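Local coordinates for divalent cation tolerance protein (Thermus thermophilus, PDB 1NZA) that probably takes part in resistance toward heavy metals, as a trimeric CutA protein that is thought to bind copper, at residues 1-5 with 95-99. Residues are numbered along the deposited sequence; the frame is centred on the assembly and turned at random.
Sequences MEEVV and LDWLR. With SO4 (sulfate ion), chain H.
A surface salt-bridge network of Glu2, Arg99 and Asp96 ties the start of strand 2-9, a central strand of the antiparallel sheet in this ferredoxin-like CutA subunit, to the C-terminal helix 92-100, whose short segment crosses it nearly at a right angle. A bent hydrogen bond, part of a salt bridge, runs from Arg99 NH1 to Glu2 OE1 (2.6 Å, N-H...O angle 131°), meeting the oxygen nearly along its C-O axis but 22° out of the guanidinium plane. With the carboxylate and guanidinium planes 67° apart, the bridge is one-pronged: NH1 meets OE1, while OE2 is turned to a sulfate. A bend at chi3 folds the guanidinium back over its own helix, where Asp96 CA lies against one face; Arg99 NH2 stands 3.5 Å from Asp96 OD1, which lies well out of the guanidinium plane, leaving charge alone to link them. Met1 crosses the arginine stem, CE 3.3 Å from Arg99 CD. Alongside the ion pair, Leu98 CD1 packs 4.3 Å from Glu2 CB, while Leu95, its CB 4.1 Å from Glu2 OE1, packs on Val83 of the second subunit. Glu2 OE2 lies 2.6 Å from sulfate O1, so one of the acid groups probably holds a proton; Glu2 thus faces arginine and anion with different oxygens.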
ATOM      1  N   MET A   1      -4.840  -0.898  16.413  1.00 32.99           N
ATOM      2  CA  MET A   1      -6.253  -0.424  16.367  1.00 31.59           C
ATOM      3  C   MET A   1      -6.498   0.462  15.148  1.00 28.89           C
ATOM      4  O   MET A   1      -7.577   0.419  14.553  1.00 26.79           O
ATOM      5  CB  MET A   1      -6.591   0.332  17.651  1.00 35.68           C
ATOM      6  CG  MET A   1      -7.968   0.970  17.667  1.00 39.61           C
ATOM      7  SD  MET A   1      -7.840   2.765  17.604  1.00 45.85           S
ATOM      8  CE  MET A   1      -6.828   3.033  19.059  1.00 44.08           C
ATOM      9  N   GLU A   2      -5.506   1.271  14.782  1.00 25.09           N
ATOM     10  CA  GLU A   2      -5.650   2.116  13.599  1.00 23.43           C
ATOM     11  C   GLU A   2      -5.320   1.204  12.428  1.00 21.48           C
ATOM     12  O   GLU A   2      -4.500   0.298  12.560  1.00 19.20           O
ATOM     13  CB  GLU A   2      -4.679   3.297  13.626  1.00 23.78           C
ATOM     14  CG  GLU A   2      -4.830   4.221  14.819  1.00 28.37           C
ATOM     15  CD  GLU A   2      -3.969   3.798  15.991  1.00 31.73           C
ATOM     16  OE1 GLU A   2      -3.841   4.583  16.952  1.00 33.28           O
ATOM     17  OE2 GLU A   2      -3.417   2.680  15.952  1.00 34.31           O
ATOM     18  N   GLU A   3      -5.952   1.443  11.288  1.00 19.55           N
ATOM     19  CA  GLU A   3      -5.737   0.591  10.123  1.00 20.01           C
ATOM     20  C   GLU A   3      -5.741   1.363   8.819  1.00 18.74           C
ATOM     21  O   GLU A   3      -6.302   2.455   8.737  1.00 19.29           O
ATOM     22  CB  GLU A   3      -6.854  -0.449  10.026  1.00 20.75           C
ATOM     23  CG  GLU A   3      -6.897  -1.489  11.124  1.00 24.27           C
ATOM     24  CD  GLU A   3      -8.156  -2.341  11.053  1.00 25.11           C
ATOM     25  OE1 GLU A   3      -8.075  -3.548  11.361  1.00 24.99           O
ATOM     26  OE2 GLU A   3      -9.229  -1.804  10.702  1.00 26.01           O
ATOM     27  N   VAL A   4      -5.091   0.787   7.809  1.00 15.94           N
ATOM     28  CA  VAL A   4      -5.092   1.356   6.464  1.00 14.91           C
ATOM     29  C   VAL A   4      -5.881   0.310   5.679  1.00 13.69           C
ATOM     30  O   VAL A   4      -5.429  -0.828   5.511  1.00 15.68           O
ATOM     31  CB  VAL A   4      -3.682   1.470   5.852  1.00 13.37           C
ATOM     32  CG1 VAL A   4      -3.799   1.872   4.377  1.00 15.07           C
ATOM     33  CG2 VAL A   4      -2.862   2.517   6.601  1.00 15.34           C
ATOM     34  N   VAL A   5      -7.074   0.686   5.232  1.00 13.61           N
ATOM     35  CA  VAL A   5      -7.933  -0.228   4.491  1.00 14.43           C
ATOM     36  C   VAL A   5      -7.815  -0.030   2.995  1.00 16.22           C
ATOM     37  O   VAL A   5      -7.871   1.101   2.508  1.00 17.22           O
ATOM     38  CB  VAL A   5      -9.405  -0.045   4.922  1.00 15.61           C
ATOM     39  CG1 VAL A   5     -10.329  -0.823   4.014  1.00 13.56           C
ATOM     40  CG2 VAL A   5      -9.573  -0.514   6.357  1.00 17.66           C
ATOM     41  N   LEU A  95      -1.881  10.036  14.199  1.00 24.41           N
ATOM     42  CA  LEU A  95      -2.753   8.947  14.610  1.00 25.23           C
ATOM     43  C   LEU A  95      -3.851   9.414  15.560  1.00 25.40           C
ATOM     44  O   LEU A  95      -4.954   8.869  15.551  1.00 25.11           O
ATOM     45  CB  LEU A  95      -1.933   7.828  15.254  1.00 24.57           C
ATOM     46  CG  LEU A  95      -0.972   7.102  14.309  1.00 25.30           C
ATOM     47  CD1 LEU A  95      -0.257   5.983  15.058  1.00 22.84           C
ATOM     48  CD2 LEU A  95      -1.747   6.542  13.124  1.00 23.96           C
ATOM     49  N   ASP A  96      -3.552  10.417  16.379  1.00 27.79           N
ATOM     50  CA  ASP A  96      -4.553  10.943  17.302  1.00 30.20           C
ATOM     51  C   ASP A  96      -5.637  11.619  16.473  1.00 29.91           C
ATOM     52  O   ASP A  96      -6.828  11.430  16.718  1.00 29.47           O
ATOM     53  CB  ASP A  96      -3.930  11.956  18.266  1.00 33.07           C
ATOM     54  CG  ASP A  96      -4.936  12.491  19.274  1.00 37.21           C
ATOM     55  OD1 ASP A  96      -5.578  11.668  19.959  1.00 39.05           O
ATOM     56  OD2 ASP A  96      -5.081  13.730  19.382  1.00 40.63           O
ATOM     57  N   TRP A  97      -5.211  12.406  15.488  1.00 29.52           N
ATOM     58  CA  TRP A  97      -6.136  13.096  14.596  1.00 29.13           C
ATOM     59  C   TRP A  97      -7.006  12.050  13.914  1.00 29.01           C
ATOM     60  O   TRP A  97      -8.202  12.253  13.702  1.00 28.63           O
ATOM     61  CB  TRP A  97      -5.357  13.884  13.534  1.00 29.80           C
ATOM     62  CG  TRP A  97      -6.205  14.362  12.382  1.00 30.59           C
ATOM     63  CD1 TRP A  97      -7.052  15.437  12.369  1.00 30.29           C
ATOM     64  CD2 TRP A  97      -6.318  13.747  11.091  1.00 28.72           C
ATOM     65  NE1 TRP A  97      -7.686  15.526  11.151  1.00 30.69           N
ATOM     66  CE2 TRP A  97      -7.254  14.502  10.348  1.00 30.42           C
ATOM     67  CE3 TRP A  97      -5.719  12.630  10.490  1.00 30.33           C
ATOM     68  CZ2 TRP A  97      -7.607  14.175   9.031  1.00 30.66           C
ATOM     69  CZ3 TRP A  97      -6.068  12.306   9.180  1.00 30.45           C
ATOM     70  CH2 TRP A  97      -7.006  13.079   8.468  1.00 30.47           C
ATOM     71  N   LEU A  98      -6.389  10.923  13.575  1.00 28.16           N
ATOM     72  CA  LEU A  98      -7.081   9.830  12.908  1.00 28.54           C
ATOM     73  C   LEU A  98      -8.191   9.269  13.795  1.00 29.41           C
ATOM     74  O   LEU A  98      -9.322   9.091  13.344  1.00 28.93           O
ATOM     75  CB  LEU A  98      -6.073   8.733  12.541  1.00 28.56           C
ATOM     76  CG  LEU A  98      -6.512   7.583  11.630  1.00 30.48           C
ATOM     77  CD1 LEU A  98      -5.285   6.791  11.200  1.00 28.76           C
ATOM     78  CD2 LEU A  98      -7.505   6.677  12.348  1.00 30.85           C
ATOM     79  N   ARG A  99      -7.874   8.990  15.056  1.00 30.46           N
ATOM     80  CA  ARG A  99      -8.873   8.456  15.975  1.00 32.04           C
ATOM     81  C   ARG A  99      -9.912   9.524  16.302  1.00 33.38           C
ATOM     82  O   ARG A  99     -11.114   9.266  16.276  1.00 34.05           O
ATOM     83  CB  ARG A  99      -8.203   7.963  17.260  1.00 30.78           C
ATOM     84  CG  ARG A  99      -7.249   6.800  17.046  1.00 29.43           C
ATOM     85  CD  ARG A  99      -6.806   6.215  18.376  1.00 28.45           C
ATOM     86  NE  ARG A  99      -6.111   7.190  19.208  1.00 28.12           N
ATOM     87  CZ  ARG A  99      -4.827   7.511  19.080  1.00 29.71           C
ATOM     88  NH1 ARG A  99      -4.083   6.930  18.151  1.00 29.48           N
ATOM     89  NH2 ARG A  99      -4.286   8.418  19.882  1.00 30.84           N
TER
HETATM   90  S   SO4 H 200      -1.321   1.048  18.842  1.00 70.37           S
HETATM   91  O1  SO4 H 200      -2.480   1.078  17.708  1.00 69.37           O
HETATM   92  O2  SO4 H 200      -0.478   2.189  18.544  1.00 69.90           O
HETATM   93  O3  SO4 H 200      -1.856   1.107  20.032  1.00 69.90           O
HETATM   94  O4  SO4 H 200      -0.606  -0.164  18.534  1.00 69.74           O